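Local structure of chitosanase (Bacillus subtilis subsp. subtilis str. 168, 7C6C) at residues V30-C41 with D85-A94; E55-V64 with D103-V113. The protein hydrolyses internal beta-1,4 linkages between glucosamine units of partly acetylated chitosan, as a secreted glycoside hydrolase of family 46. All coordinates share one frame; numbering follows the deposited sequence.

Interaction 1. Residues V30-C41 with D85-A94; sequences VERLDDGRGYTC and DDTSNLKGFA
Gly38 and Asp85 bring the two backbones closest, CA to CA 4.0 Å, and Val30 and Ala94 meet at 5.7 Å, so the beta hairpin 30-41 lies along the loop 85-92 as far as the first turn of helix 93-99. Asp85 clamps the hairpin. Gly38 N donates to Asp85 OD1 (2.8 Å), met on the anti side, while Arg32 NH2 forms a salt bridge with Asp85 OD2 (2.8 Å), on the syn side but tilted about 32° out of the carboxylate plane. The Arg32 chain, bent at chi3 (92°), also brings NH1 to Asp85 O (2.9 Å), almost in the guanidinium plane, and to Thr87 OG1. Beyond this polar end, Thr87 CG2 sits over one face of the Tyr39 ring, 3.8 Å from its centroid, a CH-pi contact; Leu90 CD1 touches the ring edge. Phe93 lies nearly parallel to Tyr39 but slid aside. A water links Tyr39 OH to Leu90 O and Ala94 N. Two further waters join the Asp85 carboxylate to Gly36 N and Gly38 O, one also taking a weak bond from Asp34 N. The turn thus fixed carries Asp35, probably the catalytic nucleophile; Arg32, salt-bridged to both Asp34 and Asp85, probably offsets the repulsion of these two acids.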
loop_
_atom_site.group_PDB
_atom_site.type_symbol
_atom_site.label_atom_id
_atom_site.label_comp_id
_atom_site.label_asym_id
_atom_site.label_seq_id
_atom_site.Cartn_x
_atom_site.Cartn_y
_atom_site.Cartn_z
ATOM N N VAL A 30 1.434 10.300 -10.289
ATOM C CA VAL A 30 0.097 10.014 -10.807
ATOM C C VAL A 30 0.256 9.214 -12.086
ATOM O O VAL A 30 0.987 9.636 -12.989
ATOM C CB VAL A 30 -0.738 11.273 -11.125
ATOM C CG1 VAL A 30 -2.107 10.862 -11.669
ATOM C CG2 VAL A 30 -0.908 12.164 -9.922
ATOM N N GLU A 31 -0.435 8.077 -12.176
ATOM C CA GLU A 31 -0.400 7.265 -13.379
ATOM C C GLU A 31 -1.691 6.469 -13.509
ATOM O O GLU A 31 -2.219 5.967 -12.517
ATOM C CB GLU A 31 0.781 6.291 -13.314
ATOM C CG GLU A 31 1.131 5.675 -14.643
ATOM C CD GLU A 31 2.412 4.857 -14.600
ATOM O OE1 GLU A 31 2.996 4.686 -13.510
ATOM O OE2 GLU A 31 2.843 4.386 -15.671
ATOM N N ARG A 32 -2.180 6.344 -14.739
ATOM C CA ARG A 32 -3.229 5.393 -15.077
ATOM C C ARG A 32 -2.574 4.040 -15.312
ATOM O O ARG A 32 -1.741 3.904 -16.214
ATOM C CB ARG A 32 -3.865 5.827 -16.392
ATOM C CG ARG A 32 -5.289 6.248 -16.351
ATOM C CD ARG A 32 -5.890 6.267 -17.774
ATOM N NE ARG A 32 -6.520 4.991 -18.119
ATOM C CZ ARG A 32 -7.718 4.598 -17.686
ATOM N NH1 ARG A 32 -8.460 5.398 -16.932
ATOM N NH2 ARG A 32 -8.177 3.397 -18.004
ATOM N N LEU A 33 -2.943 3.034 -14.525
ATOM C CA LEU A 33 -2.341 1.713 -14.667
ATOM C C LEU A 33 -3.202 0.740 -15.454
ATOM O O LEU A 33 -2.777 -0.397 -15.676
ATOM C CB LEU A 33 -2.003 1.129 -13.298
ATOM C CG LEU A 33 -1.012 1.984 -12.509
ATOM C CD1 LEU A 33 -0.760 1.389 -11.138
ATOM C CD2 LEU A 33 0.302 2.177 -13.273
ATOM N N ASP A 34 -4.393 1.154 -15.886
ATOM C CA ASP A 34 -5.323 0.263 -16.577
ATOM C C ASP A 34 -5.640 -0.973 -15.745
ATOM O O ASP A 34 -5.768 -2.086 -16.259
ATOM C CB ASP A 34 -4.859 -0.083 -17.990
ATOM C CG ASP A 34 -4.944 1.105 -18.912
ATOM O OD1 ASP A 34 -6.071 1.602 -19.130
ATOM O OD2 ASP A 34 -3.884 1.571 -19.372
ATOM N N ASP A 35 -5.785 -0.757 -14.439
ATOM C CA ASP A 35 -6.120 -1.801 -13.485
ATOM C C ASP A 35 -7.536 -1.636 -12.961
ATOM O O ASP A 35 -7.871 -2.182 -11.902
ATOM C CB ASP A 35 -5.119 -1.800 -12.330
ATOM C CG ASP A 35 -5.128 -0.495 -11.547
ATOM O OD1 ASP A 35 -5.716 0.503 -12.023
ATOM O OD2 ASP A 35 -4.545 -0.489 -10.446
ATOM N N GLY A 36 -8.362 -0.868 -13.675
ATOM C CA GLY A 36 -9.713 -0.595 -13.258
ATOM C C GLY A 36 -9.843 0.466 -12.196
ATOM O O GLY A 36 -10.973 0.795 -11.810
ATOM N N ARG A 37 -8.736 1.026 -11.712
ATOM C CA ARG A 37 -8.784 1.916 -10.558
ATOM C C ARG A 37 -8.682 3.390 -10.927
ATOM O O ARG A 37 -8.607 4.236 -10.030
ATOM C CB ARG A 37 -7.739 1.513 -9.513
ATOM C CG ARG A 37 -7.945 0.088 -9.012
ATOM C CD ARG A 37 -7.057 -0.210 -7.818
ATOM N NE ARG A 37 -7.271 -1.560 -7.302
ATOM C CZ ARG A 37 -6.590 -2.629 -7.703
ATOM N NH1 ARG A 37 -5.644 -2.510 -8.624
ATOM N NH2 ARG A 37 -6.857 -3.815 -7.176
ATOM N N GLY A 38 -8.697 3.720 -12.218
ATOM C CA GLY A 38 -8.604 5.116 -12.624
ATOM C C GLY A 38 -7.171 5.586 -12.534
ATOM O O GLY A 38 -6.264 4.948 -13.069
ATOM N N TYR A 39 -6.951 6.719 -11.873
ATOM C CA TYR A 39 -5.599 7.194 -11.613
ATOM C C TYR A 39 -5.119 6.651 -10.275
ATOM O O TYR A 39 -5.869 6.650 -9.289
ATOM C CB TYR A 39 -5.568 8.718 -11.522
ATOM C CG TYR A 39 -5.481 9.487 -12.820
ATOM C CD1 TYR A 39 -4.535 9.183 -13.785
ATOM C CD2 TYR A 39 -6.344 10.555 -13.053
ATOM C CE1 TYR A 39 -4.449 9.922 -14.954
ATOM C CE2 TYR A 39 -6.262 11.293 -14.206
ATOM C CZ TYR A 39 -5.322 10.970 -15.161
ATOM O OH TYR A 39 -5.250 11.730 -16.306
ATOM N N THR A 40 -3.847 6.243 -10.240
ATOM C CA THR A 40 -3.137 5.850 -9.028
ATOM C C THR A 40 -2.181 6.978 -8.654
ATOM O O THR A 40 -1.393 7.420 -9.497
ATOM C CB THR A 40 -2.376 4.550 -9.308
ATOM O OG1 THR A 40 -3.322 3.534 -9.653
ATOM C CG2 THR A 40 -1.595 4.079 -8.110
ATOM N N CYS A 41 -2.248 7.441 -7.398
ATOM C CA CYS A 41 -1.710 8.747 -7.039
ATOM C C CYS A 41 -0.941 8.731 -5.724
ATOM O O CYS A 41 -1.388 8.144 -4.734
ATOM C CB CYS A 41 -2.858 9.750 -6.874
ATOM S SG CYS A 41 -4.064 9.796 -8.212
ATOM N N ASP A 85 -13.419 3.641 -13.367
ATOM C CA ASP A 85 -12.086 3.768 -13.948
ATOM C C ASP A 85 -11.954 4.986 -14.860
ATOM O O ASP A 85 -10.871 5.235 -15.398
ATOM C CB ASP A 85 -11.802 2.474 -14.727
ATOM C CG ASP A 85 -10.410 2.406 -15.330
ATOM O OD1 ASP A 85 -9.411 2.451 -14.582
ATOM O OD2 ASP A 85 -10.320 2.226 -16.567
ATOM N N ASP A 86 -13.026 5.752 -15.046
ATOM C CA ASP A 86 -13.013 6.892 -15.961
ATOM C C ASP A 86 -12.024 7.955 -15.505
ATOM O O ASP A 86 -12.076 8.428 -14.364
ATOM C CB ASP A 86 -14.422 7.480 -15.970
ATOM C CG ASP A 86 -14.658 8.510 -17.063
ATOM O OD1 ASP A 86 -13.787 8.741 -17.930
ATOM O OD2 ASP A 86 -15.776 9.073 -17.053
ATOM N N THR A 87 -11.129 8.356 -16.410
ATOM C CA THR A 87 -10.276 9.514 -16.177
ATOM C C THR A 87 -10.501 10.601 -17.219
ATOM O O THR A 87 -9.782 11.606 -17.229
ATOM C CB THR A 87 -8.796 9.127 -16.042
ATOM O OG1 THR A 87 -8.377 8.387 -17.192
ATOM C CG2 THR A 87 -8.572 8.264 -14.809
ATOM N N SER A 88 -11.520 10.450 -18.062
ATOM C CA SER A 88 -11.732 11.399 -19.145
ATOM C C SER A 88 -12.293 12.735 -18.668
ATOM O O SER A 88 -12.255 13.707 -19.428
ATOM C CB SER A 88 -12.652 10.788 -20.202
ATOM O OG SER A 88 -13.982 10.664 -19.723
ATOM N N ASN A 89 -12.822 12.810 -17.445
ATOM C CA ASN A 89 -13.336 14.059 -16.897
ATOM C C ASN A 89 -12.431 14.613 -15.804
ATOM O O ASN A 89 -12.901 15.310 -14.902
ATOM C CB ASN A 89 -14.756 13.902 -16.350
ATOM C CG ASN A 89 -15.773 13.624 -17.419
ATOM O OD1 ASN A 89 -15.824 14.304 -18.440
ATOM N ND2 ASN A 89 -16.625 12.638 -17.171
ATOM N N LEU A 90 -11.138 14.308 -15.870
ATOM C CA LEU A 90 -10.146 14.780 -14.915
ATOM C C LEU A 90 -9.021 15.543 -15.611
ATOM O O LEU A 90 -7.862 15.475 -15.207
ATOM C CB LEU A 90 -9.592 13.634 -14.073
ATOM C CG LEU A 90 -10.543 13.027 -13.037
ATOM C CD1 LEU A 90 -9.897 11.810 -12.397
ATOM C CD2 LEU A 90 -10.971 14.044 -11.981
ATOM N N LYS A 91 -9.348 16.305 -16.651
ATOM C CA LYS A 91 -8.322 17.044 -17.371
ATOM C C LYS A 91 -7.585 17.993 -16.436
ATOM O O LYS A 91 -8.202 18.771 -15.703
ATOM C CB LYS A 91 -8.946 17.837 -18.520
ATOM C CG LYS A 91 -7.925 18.608 -19.355
ATOM C CD LYS A 91 -8.570 19.278 -20.559
ATOM C CE LYS A 91 -9.614 20.292 -20.139
ATOM N NZ LYS A 91 -9.104 21.204 -19.074
ATOM N N GLY A 92 -6.256 17.924 -16.460
ATOM C CA GLY A 92 -5.427 18.755 -15.615
ATOM C C GLY A 92 -5.162 18.199 -14.233
ATOM O O GLY A 92 -4.275 18.708 -13.538
ATOM N N PHE A 93 -5.894 17.164 -13.814
ATOM C CA PHE A 93 -5.750 16.649 -12.455
ATOM C C PHE A 93 -4.358 16.069 -12.216
ATOM O O PHE A 93 -3.730 16.339 -11.187
ATOM C CB PHE A 93 -6.839 15.604 -12.212
ATOM C CG PHE A 93 -6.696 14.840 -10.929
ATOM C CD1 PHE A 93 -7.145 15.372 -9.727
ATOM C CD2 PHE A 93 -6.163 13.558 -10.930
ATOM C CE1 PHE A 93 -7.034 14.638 -8.549
ATOM C CE2 PHE A 93 -6.047 12.833 -9.765
ATOM C CZ PHE A 93 -6.481 13.370 -8.580
ATOM N N ALA A 94 -3.868 15.241 -13.143
ATOM C CA ALA A 94 -2.572 14.605 -12.938
ATOM C C ALA A 94 -1.461 15.640 -12.810
ATOM O O ALA A 94 -0.603 15.540 -11.925
ATOM C CB ALA A 94 -2.276 13.622 -14.072
HETATM O O HOH W 1 -6.574 2.733 -14.898
HETATM O O HOH W 2 -8.560 -0.047 -16.407
HETATM O O HOH W 3 -5.305 14.470 -15.622
#

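Interaction 2. Residues E55-V64 with D103-V113; sequences EVVEVYTKAV and DKEFRAAQDKV
Tyr60 and Phe106 form the aromatic part of the interface between two helices whose segment axes approach to 8.6 Å, at 131° between their N-to-C directions. Both rings leave their helices with CG anti to the backbone N (chi1 178° for Tyr60), which turns them across each other in a T-shaped stack. The Phe106 edge meets the Tyr60 face, centroids 5.0 Å apart and planes at 73°. Phe106 CD1 makes the touch, 3.6 Å from Tyr60 CG. At the other end of the tyrosine, its hydroxyl binds a water that donates to Asp103 OD2; the same oxygen, through its anti lone pair, caps helix 104-128 by accepting from Phe106 N (2.9 Å). The tyrosine is therefore tied through water to the N-cap.

Ala109 marks the close approach, its CB packing against Tyr60 N and, at 3.8 Å, against Val59 CG1. The valines divide their branches: Val56 sends CG1 to Phe106 CE1 and Gln110 CG, and CG2 to Val113 CB (3.9 Å), whereas Val59 CG2 slides past Val113 CG2. Over Val59, the aliphatic part of Lys112 places CE 3.7 Å from Val59 CG1. Near the C-terminal end of helix 52-63, Glu105 lays CB and CG against Val64 CG2, and the bend at chi2 carries OE1 toward Ala63 CB.

Around the pair, Trp97 of helix 93-99 touches Val56 and Gln110 and stacks edge-to-face with Phe106, Phe46 of strand 46-47 covers Val56, Gln110 and Val113, and helix 73-82 packs on Val57 through Leu73 and Leu76.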
loop_
_atom_site.group_PDB
_atom_site.type_symbol
_atom_site.label_atom_id
_atom_site.label_comp_id
_atom_site.label_asym_id
_atom_site.label_seq_id
_atom_site.Cartn_x
_atom_site.Cartn_y
_atom_site.Cartn_z
ATOM N N GLU A 55 -10.467 11.143 -0.721
ATOM C CA GLU A 55 -10.220 11.500 0.675
ATOM C C GLU A 55 -9.016 12.421 0.814
ATOM O O GLU A 55 -9.055 13.374 1.598
ATOM C CB GLU A 55 -10.063 10.256 1.554
ATOM C CG GLU A 55 -11.341 9.438 1.659
ATOM C CD GLU A 55 -11.357 8.525 2.857
ATOM O OE1 GLU A 55 -11.057 8.997 3.968
ATOM O OE2 GLU A 55 -11.669 7.331 2.685
ATOM N N VAL A 56 -7.940 12.164 0.060
ATOM C CA VAL A 56 -6.799 13.075 0.092
ATOM C C VAL A 56 -7.233 14.488 -0.274
ATOM O O VAL A 56 -6.881 15.459 0.405
ATOM C CB VAL A 56 -5.662 12.573 -0.814
ATOM C CG1 VAL A 56 -4.563 13.629 -0.890
ATOM C CG2 VAL A 56 -5.120 11.260 -0.297
ATOM N N VAL A 57 -7.997 14.627 -1.359
ATOM C CA VAL A 57 -8.390 15.959 -1.805
ATOM C C VAL A 57 -9.348 16.607 -0.809
ATOM O O VAL A 57 -9.268 17.815 -0.568
ATOM C CB VAL A 57 -8.927 15.930 -3.251
ATOM C CG1 VAL A 57 -9.343 17.321 -3.689
ATOM C CG2 VAL A 57 -7.866 15.365 -4.197
ATOM N N GLU A 58 -10.235 15.822 -0.181
ATOM C CA GLU A 58 -11.110 16.374 0.857
ATOM C C GLU A 58 -10.301 16.918 2.025
ATOM O O GLU A 58 -10.563 18.024 2.521
ATOM C CB GLU A 58 -12.046 15.286 1.384
ATOM C CG GLU A 58 -13.125 14.813 0.444
ATOM C CD GLU A 58 -13.752 13.511 0.940
ATOM O OE1 GLU A 58 -13.122 12.823 1.784
ATOM O OE2 GLU A 58 -14.860 13.153 0.486
ATOM N N VAL A 59 -9.330 16.128 2.502
ATOM C CA VAL A 59 -8.517 16.525 3.652
ATOM C C VAL A 59 -7.695 17.760 3.310
ATOM O O VAL A 59 -7.625 18.724 4.079
ATOM C CB VAL A 59 -7.635 15.343 4.114
ATOM C CG1 VAL A 59 -6.537 15.804 5.087
ATOM C CG2 VAL A 59 -8.488 14.257 4.740
ATOM N N TYR A 60 -7.071 17.750 2.132
ATOM C CA TYR A 60 -6.301 18.901 1.683
ATOM C C TYR A 60 -7.183 20.139 1.574
ATOM O O TYR A 60 -6.774 21.237 1.971
ATOM C CB TYR A 60 -5.654 18.564 0.336
ATOM C CG TYR A 60 -4.862 19.682 -0.298
ATOM C CD1 TYR A 60 -3.843 20.327 0.393
ATOM C CD2 TYR A 60 -5.123 20.079 -1.600
ATOM C CE1 TYR A 60 -3.113 21.348 -0.198
ATOM C CE2 TYR A 60 -4.395 21.088 -2.202
ATOM C CZ TYR A 60 -3.400 21.726 -1.497
ATOM O OH TYR A 60 -2.705 22.742 -2.111
ATOM N N THR A 61 -8.413 19.975 1.074
ATOM C CA THR A 61 -9.307 21.115 0.882
ATOM C C THR A 61 -9.791 21.684 2.213
ATOM O O THR A 61 -9.952 22.901 2.347
ATOM C CB THR A 61 -10.455 20.734 -0.061
ATOM O OG1 THR A 61 -9.903 20.392 -1.337
ATOM C CG2 THR A 61 -11.432 21.878 -0.250
ATOM N N LYS A 62 -10.008 20.830 3.215
ATOM C CA LYS A 62 -10.325 21.345 4.543
ATOM C C LYS A 62 -9.174 22.184 5.092
ATOM O O LYS A 62 -9.393 23.257 5.666
ATOM C CB LYS A 62 -10.671 20.197 5.490
ATOM C CG LYS A 62 -10.964 20.672 6.897
ATOM C CD LYS A 62 -11.560 19.589 7.777
ATOM C CE LYS A 62 -11.990 20.187 9.113
ATOM N NZ LYS A 62 -12.568 19.174 10.019
ATOM N N ALA A 63 -7.936 21.728 4.886
ATOM C CA ALA A 63 -6.773 22.442 5.397
ATOM C C ALA A 63 -6.476 23.695 4.584
ATOM O O ALA A 63 -6.046 24.712 5.143
ATOM C CB ALA A 63 -5.565 21.507 5.398
ATOM N N VAL A 64 -6.676 23.636 3.267
ATOM C CA VAL A 64 -6.322 24.710 2.335
ATOM C C VAL A 64 -7.530 24.967 1.445
ATOM O O VAL A 64 -7.631 24.398 0.345
ATOM C CB VAL A 64 -5.078 24.358 1.499
ATOM C CG1 VAL A 64 -4.677 25.526 0.596
ATOM C CG2 VAL A 64 -3.912 23.937 2.395
ATOM N N ASP A 103 4.730 20.169 -1.710
ATOM C CA ASP A 103 3.956 21.105 -0.916
ATOM C C ASP A 103 3.697 20.519 0.466
ATOM O O ASP A 103 3.195 19.398 0.586
ATOM C CB ASP A 103 2.632 21.385 -1.617
ATOM C CG ASP A 103 1.804 22.393 -0.881
ATOM O OD1 ASP A 103 2.111 23.596 -0.971
ATOM O OD2 ASP A 103 0.879 21.976 -0.164
ATOM N N LYS A 104 4.026 21.281 1.506
ATOM C CA LYS A 104 3.925 20.766 2.869
ATOM C C LYS A 104 2.501 20.326 3.206
ATOM O O LYS A 104 2.291 19.232 3.745
ATOM C CB LYS A 104 4.416 21.828 3.854
ATOM C CG LYS A 104 4.300 21.425 5.307
ATOM C CD LYS A 104 4.722 22.562 6.231
ATOM C CE LYS A 104 4.415 22.238 7.682
ATOM N NZ LYS A 104 4.836 23.347 8.578
ATOM N N GLU A 105 1.504 21.160 2.893
ATOM C CA GLU A 105 0.130 20.817 3.255
ATOM C C GLU A 105 -0.383 19.626 2.452
ATOM O O GLU A 105 -1.092 18.769 2.990
ATOM C CB GLU A 105 -0.793 22.026 3.081
ATOM C CG GLU A 105 -0.584 23.134 4.119
ATOM C CD GLU A 105 -1.181 22.826 5.492
ATOM O OE1 GLU A 105 -1.758 21.735 5.690
ATOM O OE2 GLU A 105 -1.073 23.693 6.386
ATOM N N PHE A 106 -0.049 19.548 1.163
ATOM C CA PHE A 106 -0.525 18.415 0.379
ATOM C C PHE A 106 0.108 17.116 0.857
ATOM O O PHE A 106 -0.570 16.084 0.947
ATOM C CB PHE A 106 -0.253 18.630 -1.103
ATOM C CG PHE A 106 -1.006 17.672 -1.988
ATOM C CD1 PHE A 106 -2.393 17.590 -1.912
ATOM C CD2 PHE A 106 -0.343 16.854 -2.903
ATOM C CE1 PHE A 106 -3.101 16.712 -2.717
ATOM C CE2 PHE A 106 -1.053 15.980 -3.717
ATOM C CZ PHE A 106 -2.426 15.907 -3.621
ATOM N N ARG A 107 1.406 17.146 1.164
ATOM C CA ARG A 107 2.055 15.962 1.708
ATOM C C ARG A 107 1.432 15.565 3.038
ATOM O O ARG A 107 1.208 14.376 3.295
ATOM C CB ARG A 107 3.561 16.187 1.840
ATOM C CG ARG A 107 4.256 16.385 0.496
ATOM C CD ARG A 107 5.629 17.011 0.631
ATOM N NE ARG A 107 6.585 16.097 1.244
ATOM C CZ ARG A 107 7.406 15.297 0.565
ATOM N NH1 ARG A 107 7.376 15.282 -0.759
ATOM N NH2 ARG A 107 8.252 14.501 1.212
ATOM N N ALA A 108 1.121 16.553 3.888
ATOM C CA ALA A 108 0.494 16.263 5.176
ATOM C C ALA A 108 -0.877 15.617 4.998
ATOM O O ALA A 108 -1.248 14.713 5.758
ATOM C CB ALA A 108 0.402 17.535 6.021
ATOM N N ALA A 109 -1.646 16.067 4.002
ATOM C CA ALA A 109 -2.948 15.457 3.741
ATOM C C ALA A 109 -2.790 14.004 3.319
ATOM O O ALA A 109 -3.530 13.126 3.783
ATOM C CB ALA A 109 -3.694 16.244 2.663
ATOM N N GLN A 110 -1.821 13.728 2.443
ATOM C CA GLN A 110 -1.534 12.342 2.082
ATOM C C GLN A 110 -1.106 11.522 3.293
ATOM O O GLN A 110 -1.517 10.366 3.443
ATOM C CB GLN A 110 -0.461 12.283 1.002
ATOM C CG GLN A 110 -0.914 12.776 -0.358
ATOM C CD GLN A 110 0.091 12.455 -1.433
ATOM O OE1 GLN A 110 0.591 11.333 -1.505
ATOM N NE2 GLN A 110 0.411 13.437 -2.269
ATOM N N ASP A 111 -0.261 12.088 4.156
ATOM C CA ASP A 111 0.170 11.353 5.342
ATOM C C ASP A 111 -1.016 11.037 6.243
ATOM O O ASP A 111 -1.089 9.951 6.828
ATOM C CB ASP A 111 1.207 12.159 6.126
ATOM C CG ASP A 111 2.543 12.264 5.424
ATOM O OD1 ASP A 111 2.801 11.491 4.479
ATOM O OD2 ASP A 111 3.350 13.121 5.849
ATOM N N LYS A 112 -1.948 11.982 6.379
ATOM C CA LYS A 112 -3.099 11.755 7.246
ATOM C C LYS A 112 -3.990 10.646 6.701
ATOM O O LYS A 112 -4.412 9.757 7.446
ATOM C CB LYS A 112 -3.888 13.050 7.424
ATOM C CG LYS A 112 -5.139 12.858 8.250
ATOM C CD LYS A 112 -5.810 14.184 8.610
ATOM C CE LYS A 112 -7.315 14.154 8.333
ATOM N NZ LYS A 112 -8.076 15.069 9.221
ATOM N N VAL A 113 -4.295 10.684 5.402
ATOM C CA VAL A 113 -5.137 9.641 4.820
ATOM C C VAL A 113 -4.425 8.294 4.867
ATOM O O VAL A 113 -5.031 7.267 5.194
ATOM C CB VAL A 113 -5.584 10.038 3.401
ATOM C CG1 VAL A 113 -6.404 8.934 2.761
ATOM C CG2 VAL A 113 -6.397 11.314 3.473
HETATM O O HOH W 4 -1.019 23.969 -0.460
#

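Overall arrangement
From the N terminus the chain passes first through hairpin 30-41, then helix 52-63, and returns to each in the same order: loop 85-94 reaches back to the hairpin, closing interaction 1 over 43 intervening residues, and helix 104-128 reaches back to 55-64, closing interaction 2 over 38. The segments alternate, so the two closures cross instead of nesting. Their centres are 19 Å apart, yet their nearest atoms come within about 4 Å without touching. Helix 93-99, whose start belongs to interaction 1, is followed, after a short linker, by helix 104-128; its Trp97 touches both Val30 and Cys41 of the hairpin and the helix pair of interaction 2, joining the three-stranded sheet to that pair.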